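Local coordinates for anopheles Plasmodium-responsive Leucine-rich repeat protein 1B (Anopheles gambiae, PDB 4XGO) that probably acts in the immune response of the mosquito to Plasmodium, through a leucine-rich repeat domain, the part described here, and a link to the partner protein LRIM1, at residues Val145-Tyr149 with Asn150-Thr154; Leu185-His189 with Asn190-Asp194; Leu164-His168 with Asn169-Val173; Leu155-Pro158 with Ile159-Glu163. One frame throughout, in Å; residues are numbered along the deposited sequence.

Overall arrangement
From the N terminus, contact 1 comes first: strand 144-146 ends within V145-Y149 and the chain bends through N150-T154 into strand 154-156. Contact 4 closes the turn that follows, bringing L155-P158 round through I159-E163 to strand 163-165. Contact 3 then repeats the bend of contact 1 one coil later, and contact 2 repeats it again after strand 184-186. The four loops come in series; none encloses another. Contacts 1, 3 and 2 lie side by side, with centres 5 and 6 Å apart, at the ends of adjacent parallel strands. Contact 4, its centre about 13 Å from those of contacts 1 and 3, packs on both, with L155 also touching L187 of contact 2.

Contact 1: residues Val145-Tyr149 with Asn150-Thr154; sequences VNVSY and NLLST. With NAG (2-acetamido-2-deoxy-beta-D-glucopyranose), chain C; NAG (2-acetamido-2-deoxy-beta-D-glucopyranose), chain B.
V147 presses its CG2 methyl on L152 CD1, 3.8 Å away, the two side chains crossing at about a right angle inside the bend. A chi1 of -65°, measured to CG1, sets CG1 anti to the carbonyl carbon and puts CG2 between that carbon and the backbone N. Beside this apolar pair the amide of N150 folds back: N150 ND2 donates to V147 O over 3.0 Å with an almost straight N-H (177°). The acceptor lies in the amide plane, yet the donor approaches from well above the plane of the V147 carbonyl. N150 ND2 also reaches L126 O, and N150 OD1 accepts from L131 N, so this buried amide is one step in the asparagine ladder of a leucine-rich repeat solenoid.

On the outer side N146 carries the glycan, its ND2 bonded covalently to C1 of the first NAG (chain C). N146 OD1 takes two bonds in its carbonyl plane, from S148 N at 3.0 Å, which makes an Asx turn, and from S148 OG at 2.9 Å. This fixes the rotation of the sugar-bearing amide. NAG of chain B sets its C8 methyl 3.8 Å above one face of the Y149 ring, toward the rim. Y149 also stacks with H168 of the next coil. The bend thus leads strand 144-146, which lies between strands 123-125 and 163-165, into strand 154-156, paired with strand 173-175.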
loop_
_atom_site.group_PDB
_atom_site.type_symbol
_atom_site.label_atom_id
_atom_site.label_comp_id
_atom_site.label_asym_id
_atom_site.label_seq_id
_atom_site.Cartn_x
_atom_site.Cartn_y
_atom_site.Cartn_z
ATOM N N VAL A 145 9.367 14.756 14.752
ATOM C CA VAL A 145 8.036 14.237 14.874
ATOM C C VAL A 145 7.346 14.156 13.503
ATOM O O VAL A 145 7.420 15.095 12.712
ATOM C CB VAL A 145 7.184 15.137 15.785
ATOM C CG1 VAL A 145 5.770 14.609 15.827
ATOM C CG2 VAL A 145 7.777 15.191 17.199
ATOM N N ASN A 146 6.653 13.052 13.243
ATOM C CA ASN A 146 5.895 12.909 12.017
ATOM C C ASN A 146 4.516 12.402 12.361
ATOM O O ASN A 146 4.368 11.267 12.851
ATOM C CB ASN A 146 6.633 11.963 11.062
ATOM C CG ASN A 146 6.082 11.986 9.658
ATOM O OD1 ASN A 146 4.917 12.361 9.415
ATOM N ND2 ASN A 146 6.945 11.600 8.712
ATOM N N VAL A 147 3.505 13.251 12.127
ATOM C CA VAL A 147 2.117 12.890 12.296
ATOM C C VAL A 147 1.330 13.085 10.989
ATOM O O VAL A 147 0.118 13.285 11.018
ATOM C CB VAL A 147 1.425 13.646 13.465
ATOM C CG1 VAL A 147 2.038 13.245 14.803
ATOM C CG2 VAL A 147 1.480 15.171 13.288
ATOM N N SER A 148 2.018 12.958 9.853
ATOM C CA SER A 148 1.384 13.158 8.556
ATOM C C SER A 148 0.357 12.065 8.277
ATOM O O SER A 148 0.440 10.996 8.840
ATOM C CB SER A 148 2.418 13.212 7.426
ATOM O OG SER A 148 3.086 11.965 7.233
ATOM N N TYR A 149 -0.621 12.368 7.425
ATOM C CA TYR A 149 -1.661 11.423 7.026
ATOM C C TYR A 149 -2.477 10.925 8.230
ATOM O O TYR A 149 -2.565 9.738 8.510
ATOM C CB TYR A 149 -1.084 10.275 6.197
ATOM C CG TYR A 149 -0.505 10.721 4.874
ATOM C CD1 TYR A 149 -1.308 10.799 3.738
ATOM C CD2 TYR A 149 0.834 11.075 4.761
ATOM C CE1 TYR A 149 -0.780 11.199 2.517
ATOM C CE2 TYR A 149 1.368 11.461 3.532
ATOM C CZ TYR A 149 0.533 11.525 2.432
ATOM O OH TYR A 149 1.033 11.908 1.196
ATOM N N ASN A 150 -3.100 11.872 8.908
ATOM C CA ASN A 150 -4.012 11.596 9.999
ATOM C C ASN A 150 -5.248 12.483 9.839
ATOM O O ASN A 150 -5.499 13.013 8.722
ATOM C CB ASN A 150 -3.262 11.759 11.316
ATOM C CG ASN A 150 -2.468 10.523 11.665
ATOM O OD1 ASN A 150 -3.051 9.460 11.900
ATOM N ND2 ASN A 150 -1.163 10.645 11.703
ATOM N N LEU A 151 -6.022 12.630 10.909
ATOM C CA LEU A 151 -7.257 13.426 10.897
ATOM C C LEU A 151 -7.238 14.521 11.942
ATOM O O LEU A 151 -8.280 14.827 12.567
ATOM C CB LEU A 151 -8.450 12.509 11.138
ATOM C CG LEU A 151 -8.632 11.437 10.067
ATOM C CD1 LEU A 151 -9.616 10.377 10.511
ATOM C CD2 LEU A 151 -9.042 12.023 8.732
ATOM N N LEU A 152 -6.074 15.118 12.143
ATOM C CA LEU A 152 -5.890 16.118 13.188
ATOM C C LEU A 152 -6.457 17.458 12.722
ATOM O O LEU A 152 -6.314 17.813 11.563
ATOM C CB LEU A 152 -4.411 16.286 13.539
ATOM C CG LEU A 152 -3.696 15.075 14.128
ATOM C CD1 LEU A 152 -2.192 15.312 14.214
ATOM C CD2 LEU A 152 -4.283 14.713 15.486
ATOM N N SER A 153 -7.108 18.174 13.633
ATOM C CA SER A 153 -7.610 19.518 13.318
ATOM C C SER A 153 -6.869 20.573 14.120
ATOM O O SER A 153 -6.857 21.733 13.741
ATOM C CB SER A 153 -9.111 19.607 13.568
ATOM O OG SER A 153 -9.823 18.833 12.610
ATOM N N THR A 154 -6.275 20.185 15.248
ATOM C CA THR A 154 -5.503 21.114 16.055
ATOM C C THR A 154 -4.102 20.542 16.187
ATOM O O THR A 154 -3.949 19.350 16.431
ATOM C CB THR A 154 -6.137 21.324 17.434
ATOM O OG1 THR A 154 -7.432 21.917 17.254
ATOM C CG2 THR A 154 -5.284 22.235 18.288
HETATM C C1 NAG C . 6.591 11.553 7.310
HETATM C C2 NAG C . 7.816 11.769 6.422
HETATM C C3 NAG C . 7.432 11.594 4.949
HETATM C C4 NAG C . 6.769 10.247 4.715
HETATM C C5 NAG C . 5.668 10.031 5.759
HETATM C C6 NAG C . 5.128 8.602 5.648
HETATM C C7 NAG C . 9.560 13.459 6.593
HETATM C C8 NAG C . 9.918 14.908 6.675
HETATM N N2 NAG C . 8.279 13.122 6.546
HETATM O O3 NAG C . 8.557 11.771 4.104
HETATM O O4 NAG C . 6.099 10.247 3.448
HETATM O O5 NAG C . 6.139 10.240 7.081
HETATM O O6 NAG C . 3.847 8.748 5.066
HETATM O O7 NAG C . 10.451 12.621 6.576
HETATM C C1 NAG B . 6.728 9.426 2.458
HETATM C C2 NAG B . 5.711 9.105 1.374
HETATM C C3 NAG B . 6.354 8.225 0.304
HETATM C C4 NAG B . 7.768 8.669 -0.090
HETATM C C5 NAG B . 8.603 9.217 1.071
HETATM C C6 NAG B . 9.807 9.999 0.563
HETATM C C7 NAG B . 3.308 8.694 1.776
HETATM C C8 NAG B . 2.279 7.869 2.497
HETATM N N2 NAG B . 4.594 8.398 1.985
HETATM O O3 NAG B . 5.522 8.221 -0.839
HETATM O O4 NAG B . 8.446 7.566 -0.664
HETATM O O5 NAG B . 7.827 10.086 1.868
HETATM O O6 NAG B . 10.705 10.227 1.627
HETATM O O7 NAG B . 2.928 9.592 1.038
#

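Contact 2: residues Leu185-His189 with Asn190-Asp194; sequences LKLQH and NNLTD
Two flat groups mark this bend of a leucine-rich repeat, the N190 amide inside it, a step of the asparagine ladder, and the H189 imidazole outside. The amide meets L187 O in its own plane, only 6° out of it, while from the carbonyl's point of view the donor stands above the plane and off the lone pairs. The H189 ring stacks with H168 of the preceding coil and with Y211 of the following one. Its ND1 and NE2 each hydrogen-bond to a different glycerol, probably from the crystallisation liquor.

In the ladder one asparagine side chain per coil ties its own bend to the bend before it. N190 ND2 donates to L187 O over 2.9 Å, and it also reaches A166 O. N190 OD1 accepts from I171 N, so the buried amide satisfies backbone groups of two coils. H189 holds its CG anti to its own carbonyl carbon (chi1 -67°), which sets the outward direction of the ring.

Toward the core the leucines close the bend. L187 and L192 cross at about a right angle, and L187 also packs on W197. L187 CD2 stands 4.1 Å from N190 ND2, so the apolar branch lies beside the amide that grips the carbonyl of the same residue. In the leucine pair itself, L192 CD1 lies 4.1 Å from the L187 CD1 methyl and 4.2 Å from L187 CB.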
loop_
_atom_site.group_PDB
_atom_site.type_symbol
_atom_site.label_atom_id
_atom_site.label_comp_id
_atom_site.label_asym_id
_atom_site.label_seq_id
_atom_site.Cartn_x
_atom_site.Cartn_y
_atom_site.Cartn_z
ATOM N N LEU A 185 9.185 22.776 9.037
ATOM C CA LEU A 185 7.768 22.581 9.335
ATOM C C LEU A 185 6.993 22.279 8.044
ATOM O O LEU A 185 6.897 23.135 7.128
ATOM C CB LEU A 185 7.182 23.819 9.999
ATOM C CG LEU A 185 5.717 23.785 10.427
ATOM C CD1 LEU A 185 5.455 22.635 11.375
ATOM C CD2 LEU A 185 5.351 25.126 11.059
ATOM N N LYS A 186 6.425 21.078 7.984
ATOM C CA LYS A 186 5.660 20.655 6.827
ATOM C C LYS A 186 4.204 20.575 7.233
ATOM O O LYS A 186 3.824 19.738 8.065
ATOM C CB LYS A 186 6.129 19.289 6.346
ATOM C CG LYS A 186 7.606 19.145 6.169
ATOM C CD LYS A 186 8.173 20.120 5.193
ATOM C CE LYS A 186 7.777 19.799 3.758
ATOM N NZ LYS A 186 8.335 18.500 3.259
ATOM N N LEU A 187 3.408 21.489 6.674
ATOM C CA LEU A 187 1.970 21.601 6.926
ATOM C C LEU A 187 1.134 21.559 5.646
ATOM O O LEU A 187 -0.040 21.937 5.648
ATOM C CB LEU A 187 1.665 22.881 7.724
ATOM C CG LEU A 187 2.051 22.826 9.199
ATOM C CD1 LEU A 187 2.013 24.173 9.881
ATOM C CD2 LEU A 187 1.174 21.832 9.897
ATOM N N GLN A 188 1.721 21.079 4.551
ATOM C CA GLN A 188 1.001 21.057 3.276
ATOM C C GLN A 188 -0.190 20.102 3.357
ATOM O O GLN A 188 -0.145 19.111 4.112
ATOM C CB GLN A 188 1.932 20.707 2.111
ATOM C CG GLN A 188 2.499 19.301 2.068
ATOM C CD GLN A 188 3.777 19.106 2.870
ATOM O OE1 GLN A 188 4.132 19.915 3.729
ATOM N NE2 GLN A 188 4.506 18.024 2.556
ATOM N N HIS A 189 -1.266 20.438 2.645
ATOM C CA HIS A 189 -2.483 19.634 2.607
ATOM C C HIS A 189 -3.137 19.646 3.983
ATOM O O HIS A 189 -3.229 18.616 4.666
ATOM C CB HIS A 189 -2.230 18.196 2.106
ATOM C CG HIS A 189 -1.822 18.108 0.661
ATOM N ND1 HIS A 189 -2.729 18.079 -0.382
ATOM C CD2 HIS A 189 -0.597 18.049 0.091
ATOM C CE1 HIS A 189 -2.072 18.000 -1.529
ATOM N NE2 HIS A 189 -0.779 17.994 -1.268
ATOM N N ASN A 190 -3.559 20.844 4.390
ATOM C CA ASN A 190 -4.293 21.044 5.617
ATOM C C ASN A 190 -5.405 22.059 5.386
ATOM O O ASN A 190 -5.765 22.311 4.228
ATOM C CB ASN A 190 -3.348 21.432 6.756
ATOM C CG ASN A 190 -2.776 20.207 7.448
ATOM O OD1 ASN A 190 -3.531 19.399 7.997
ATOM N ND2 ASN A 190 -1.464 20.018 7.356
ATOM N N ASN A 191 -5.932 22.619 6.468
ATOM C CA ASN A 191 -7.052 23.570 6.377
ATOM C C ASN A 191 -6.759 24.921 7.031
ATOM O O ASN A 191 -7.643 25.560 7.638
ATOM C CB ASN A 191 -8.268 22.891 6.968
ATOM C CG ASN A 191 -8.830 21.825 6.043
ATOM O OD1 ASN A 191 -9.625 22.116 5.135
ATOM N ND2 ASN A 191 -8.413 20.611 6.231
ATOM N N LEU A 192 -5.521 25.375 6.889
ATOM C CA LEU A 192 -5.086 26.625 7.486
ATOM C C LEU A 192 -5.694 27.807 6.740
ATOM O O LEU A 192 -5.739 27.800 5.512
ATOM C CB LEU A 192 -3.566 26.745 7.508
ATOM C CG LEU A 192 -2.880 25.766 8.473
ATOM C CD1 LEU A 192 -1.400 25.712 8.137
ATOM C CD2 LEU A 192 -3.136 26.172 9.915
ATOM N N THR A 193 -6.200 28.769 7.522
ATOM C CA THR A 193 -6.671 30.048 6.997
ATOM C C THR A 193 -5.921 31.246 7.589
ATOM O O THR A 193 -6.195 32.402 7.222
ATOM C CB THR A 193 -8.190 30.222 7.240
ATOM O OG1 THR A 193 -8.464 30.094 8.631
ATOM C CG2 THR A 193 -8.982 29.173 6.476
ATOM N N ASP A 194 -4.988 31.006 8.502
ATOM C CA ASP A 194 -4.199 32.106 9.057
ATOM C C ASP A 194 -2.786 31.649 9.311
ATOM O O ASP A 194 -2.514 30.434 9.332
ATOM C CB ASP A 194 -4.824 32.620 10.366
ATOM C CG ASP A 194 -4.307 31.869 11.592
ATOM O OD1 ASP A 194 -4.483 30.632 11.663
ATOM O OD2 ASP A 194 -3.669 32.510 12.457
#

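Contact 3: residues Leu164-His168 with Asn169-Val173; sequences LDASH and NTINV. With NAG (2-acetamido-2-deoxy-beta-D-glucopyranose), chain C.
A166 and I171 form the tight part of this bend: I171 CD1 lies 3.7 Å from A166 CB and 3.6 Å from A166 O. The short alanine is met by a long branch, since the isoleucine's CG1 stands anti to its carbonyl carbon (chi1 -68°) and carries CD1 inward, where L155 also touches both residues. Beside this pair N169 ND2 donates to A166 O at 3.1 Å, the donor standing above the carbonyl plane. The same nitrogen bonds V147 O of the preceding coil, and N169 OD1 accepts from L152 N, making this buried amide a step in the asparagine ladder of the leucine-rich repeat solenoid. The T170 hydroxyl adds a tie to that coil through S153 OG and L152 O.

The other side is more open: H168 and T170 are partly exposed, and H168 NE2 bonds a glycerol molecule, probably from the crystallisation liquor.

D165 shapes the glycan side. Its OD1 is met nearly end-on by S167 N at 2.9 Å, an Asx turn, and takes S167 OG at 2.7 Å on its syn lone pair. N2 of NAG (chain C) donates to D165 OD2 at 2.8 Å, with an N-H...O angle of 169°. Three donors thus converge on one carboxylate, which would favour its charged form and probably helps to hold the acetamido group of the sugar, attached to N146 in the preceding coil.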
loop_
_atom_site.group_PDB
_atom_site.type_symbol
_atom_site.label_atom_id
_atom_site.label_comp_id
_atom_site.label_asym_id
_atom_site.label_seq_id
_atom_site.Cartn_x
_atom_site.Cartn_y
_atom_site.Cartn_z
ATOM N N LEU A 164 9.169 18.909 12.178
ATOM C CA LEU A 164 7.825 18.432 12.385
ATOM C C LEU A 164 7.072 18.335 11.072
ATOM O O LEU A 164 6.978 19.317 10.346
ATOM C CB LEU A 164 7.083 19.338 13.360
ATOM C CG LEU A 164 5.603 19.066 13.608
ATOM C CD1 LEU A 164 5.323 17.649 14.034
ATOM C CD2 LEU A 164 5.109 20.006 14.690
ATOM N N ASP A 165 6.568 17.139 10.770
ATOM C CA ASP A 165 5.757 16.917 9.588
ATOM C C ASP A 165 4.335 16.594 10.052
ATOM O O ASP A 165 4.095 15.571 10.688
ATOM C CB ASP A 165 6.348 15.818 8.699
ATOM C CG ASP A 165 5.603 15.653 7.360
ATOM O OD1 ASP A 165 4.453 16.134 7.211
ATOM O OD2 ASP A 165 6.184 15.005 6.438
ATOM N N ALA A 166 3.416 17.518 9.764
ATOM C CA ALA A 166 1.976 17.314 10.021
ATOM C C ALA A 166 1.129 17.494 8.752
ATOM O O ALA A 166 -0.063 17.827 8.810
ATOM C CB ALA A 166 1.485 18.187 11.161
ATOM N N SER A 167 1.730 17.162 7.616
ATOM C CA SER A 167 1.096 17.303 6.309
ATOM C C SER A 167 -0.030 16.294 6.195
ATOM O O SER A 167 -0.065 15.300 6.939
ATOM C CB SER A 167 2.113 17.112 5.167
ATOM O OG SER A 167 2.695 15.812 5.131
ATOM N N HIS A 168 -0.982 16.584 5.318
ATOM C CA HIS A 168 -2.082 15.673 5.058
ATOM C C HIS A 168 -2.894 15.383 6.338
ATOM O O HIS A 168 -3.103 14.238 6.735
ATOM C CB HIS A 168 -1.585 14.399 4.397
ATOM C CG HIS A 168 -0.898 14.633 3.089
ATOM N ND1 HIS A 168 -1.578 14.639 1.895
ATOM C CD2 HIS A 168 0.399 14.854 2.781
ATOM C CE1 HIS A 168 -0.735 14.855 0.904
ATOM N NE2 HIS A 168 0.476 14.975 1.414
ATOM N N ASN A 169 -3.344 16.452 6.972
ATOM C CA ASN A 169 -4.315 16.365 8.074
ATOM C C ASN A 169 -5.467 17.314 7.721
ATOM O O ASN A 169 -5.636 17.631 6.541
ATOM C CB ASN A 169 -3.635 16.712 9.394
ATOM C CG ASN A 169 -2.953 15.510 10.026
ATOM O OD1 ASN A 169 -3.600 14.679 10.676
ATOM N ND2 ASN A 169 -1.646 15.396 9.809
ATOM N N THR A 170 -6.250 17.744 8.702
ATOM C CA THR A 170 -7.276 18.787 8.494
ATOM C C THR A 170 -7.045 19.941 9.463
ATOM O O THR A 170 -7.996 20.494 10.067
ATOM C CB THR A 170 -8.716 18.235 8.648
ATOM O OG1 THR A 170 -8.918 17.678 9.954
ATOM C CG2 THR A 170 -8.979 17.164 7.621
ATOM N N ILE A 171 -5.782 20.308 9.628
ATOM C CA ILE A 171 -5.395 21.254 10.666
ATOM C C ILE A 171 -5.866 22.670 10.318
ATOM O O ILE A 171 -5.590 23.156 9.223
ATOM C CB ILE A 171 -3.872 21.218 10.873
ATOM C CG1 ILE A 171 -3.468 19.870 11.480
ATOM C CG2 ILE A 171 -3.379 22.334 11.764
ATOM C CD1 ILE A 171 -1.995 19.544 11.315
ATOM N N ASN A 172 -6.599 23.289 11.243
ATOM C CA ASN A 172 -6.955 24.722 11.132
ATOM C C ASN A 172 -6.452 25.596 12.287
ATOM O O ASN A 172 -6.614 26.815 12.262
ATOM C CB ASN A 172 -8.456 24.869 10.949
ATOM C CG ASN A 172 -9.258 24.162 12.025
ATOM O OD1 ASN A 172 -8.798 23.950 13.137
ATOM N ND2 ASN A 172 -10.476 23.788 11.685
ATOM N N VAL A 173 -5.859 24.967 13.301
ATOM C CA VAL A 173 -5.336 25.652 14.468
ATOM C C VAL A 173 -3.963 25.109 14.831
ATOM O O VAL A 173 -3.798 23.903 14.994
ATOM C CB VAL A 173 -6.266 25.433 15.689
ATOM C CG1 VAL A 173 -5.639 25.962 16.973
ATOM C CG2 VAL A 173 -7.623 26.085 15.444
HETATM C C1 NAG C . 6.591 11.553 7.310
HETATM C C2 NAG C . 7.816 11.769 6.422
HETATM C C3 NAG C . 7.432 11.594 4.949
HETATM C C4 NAG C . 6.769 10.247 4.715
HETATM C C5 NAG C . 5.668 10.031 5.759
HETATM C C6 NAG C . 5.128 8.602 5.648
HETATM C C7 NAG C . 9.560 13.459 6.593
HETATM C C8 NAG C . 9.918 14.908 6.675
HETATM N N2 NAG C . 8.279 13.122 6.546
HETATM O O3 NAG C . 8.557 11.771 4.104
HETATM O O4 NAG C . 6.099 10.247 3.448
HETATM O O5 NAG C . 6.139 10.240 7.081
HETATM O O6 NAG C . 3.847 8.748 5.066
HETATM O O7 NAG C . 10.451 12.621 6.576
#

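Contact 4: residues Leu155-Pro158 with Ile159-Glu163; sequences LAIP and IAVEE. Unlike the reference sequence in segment 155-158: A156 (reference Val).
Apolar contacts carry this turn, and V161 is at their centre. Its CG1 methyl comes 3.6 Å from I157 CG2, the two side chains meeting at about a right angle. The same methyl lies 3.8 Å from P158 CG and 3.9 Å from P158 CD, so it lies over one face of the pyrrolidine ring and touches the preceding isoleucine as well. Its position follows from the first torsion of V161, which places CG1 between the backbone N and the carbonyl carbon (chi1 61°), facing back toward the proline. V161 CB is itself 3.9 Å from P158 CG. I157 contributes the branch that stands anti to its backbone N, leaving CG1 and CD1 to extend elsewhere; its side chain also touches Y201.

Polar groups play a different part. P158 O approaches A160 N to 3.3 Å, but the angle is too poor for a bond. The turn is tied from outside instead: the side-chain nitrogen of N179 donates to both P158 O and V161 O, gripping the two carbonyls on either side of I159 and A160.

Those two residues form the outer corner. The I159 side chain is exposed, and both residues touch a crystal neighbour.

In the leucine-rich repeat this turn returns the chain to the next strand of the parallel stack, from strand 154-156, hydrogen-bonded to strand 173-175 through L155, to strand 163-165. V161 packs on V145 of strand 144-146, while the E162 backbone bonds F143 and T183 in the coils before and after.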
loop_
_atom_site.group_PDB
_atom_site.type_symbol
_atom_site.label_atom_id
_atom_site.label_comp_id
_atom_site.label_asym_id
_atom_site.label_seq_id
_atom_site.Cartn_x
_atom_site.Cartn_y
_atom_site.Cartn_z
ATOM N N LEU A 155 -3.092 21.380 16.013
ATOM C CA LEU A 155 -1.704 20.929 16.155
ATOM C C LEU A 155 -1.037 21.679 17.292
ATOM O O LEU A 155 -0.775 22.876 17.179
ATOM C CB LEU A 155 -0.937 21.145 14.848
ATOM C CG LEU A 155 0.535 20.719 14.850
ATOM C CD1 LEU A 155 0.640 19.200 14.994
ATOM C CD2 LEU A 155 1.226 21.197 13.591
ATOM N N ALA A 156 -0.767 20.974 18.390
ATOM C CA ALA A 156 0.020 21.525 19.472
ATOM C C ALA A 156 1.485 21.182 19.231
ATOM O O ALA A 156 1.852 20.024 19.199
ATOM C CB ALA A 156 -0.449 20.969 20.808
ATOM N N ILE A 157 2.310 22.194 19.035
ATOM C CA ILE A 157 3.720 21.975 18.731
ATOM C C ILE A 157 4.516 22.056 20.029
ATOM O O ILE A 157 4.411 23.051 20.751
ATOM C CB ILE A 157 4.224 23.001 17.696
ATOM C CG1 ILE A 157 3.460 22.807 16.376
ATOM C CG2 ILE A 157 5.725 22.837 17.460
ATOM C CD1 ILE A 157 3.816 23.772 15.286
ATOM N N PRO A 158 5.317 21.016 20.335
ATOM C CA PRO A 158 6.127 21.075 21.561
ATOM C C PRO A 158 7.244 22.138 21.492
ATOM O O PRO A 158 7.529 22.705 20.427
ATOM C CB PRO A 158 6.699 19.651 21.689
ATOM C CG PRO A 158 6.623 19.079 20.327
ATOM C CD PRO A 158 5.459 19.727 19.632
ATOM N N ILE A 159 7.860 22.383 22.635
ATOM C CA ILE A 159 8.688 23.572 22.839
ATOM C C ILE A 159 10.031 23.547 22.110
ATOM O O ILE A 159 10.610 24.598 21.847
ATOM C CB ILE A 159 8.909 23.810 24.354
ATOM C CG1 ILE A 159 9.334 25.259 24.620
ATOM C CG2 ILE A 159 9.890 22.794 24.939
ATOM C CD1 ILE A 159 9.131 25.666 26.055
ATOM N N ALA A 160 10.537 22.360 21.805
ATOM C CA ALA A 160 11.891 22.233 21.245
ATOM C C ALA A 160 12.022 21.260 20.081
ATOM O O ALA A 160 13.130 20.857 19.742
ATOM C CB ALA A 160 12.863 21.843 22.352
ATOM N N VAL A 161 10.911 20.875 19.463
ATOM C CA VAL A 161 10.975 20.057 18.253
ATOM C C VAL A 161 11.676 20.838 17.142
ATOM O O VAL A 161 11.438 22.040 16.962
ATOM C CB VAL A 161 9.571 19.538 17.823
ATOM C CG1 VAL A 161 8.606 20.676 17.518
ATOM C CG2 VAL A 161 9.672 18.609 16.626
ATOM N N GLU A 162 12.566 20.145 16.431
ATOM C CA GLU A 162 13.396 20.742 15.388
ATOM C C GLU A 162 12.795 20.494 14.008
ATOM O O GLU A 162 12.904 21.335 13.120
ATOM C CB GLU A 162 14.814 20.155 15.446
ATOM C CG GLU A 162 15.797 20.729 14.427
ATOM C CD GLU A 162 15.866 19.959 13.108
ATOM O OE1 GLU A 162 15.494 18.772 13.066
ATOM O OE2 GLU A 162 16.310 20.547 12.085
ATOM N N GLU A 163 12.196 19.328 13.811
ATOM C CA GLU A 163 11.546 19.034 12.548
ATOM C C GLU A 163 10.207 18.374 12.811
ATOM O O GLU A 163 10.123 17.393 13.553
ATOM C CB GLU A 163 12.418 18.145 11.648
ATOM C CG GLU A 163 11.708 17.743 10.369
ATOM C CD GLU A 163 12.620 17.223 9.259
ATOM O OE1 GLU A 163 13.794 16.810 9.540
ATOM O OE2 GLU A 163 12.130 17.195 8.093
#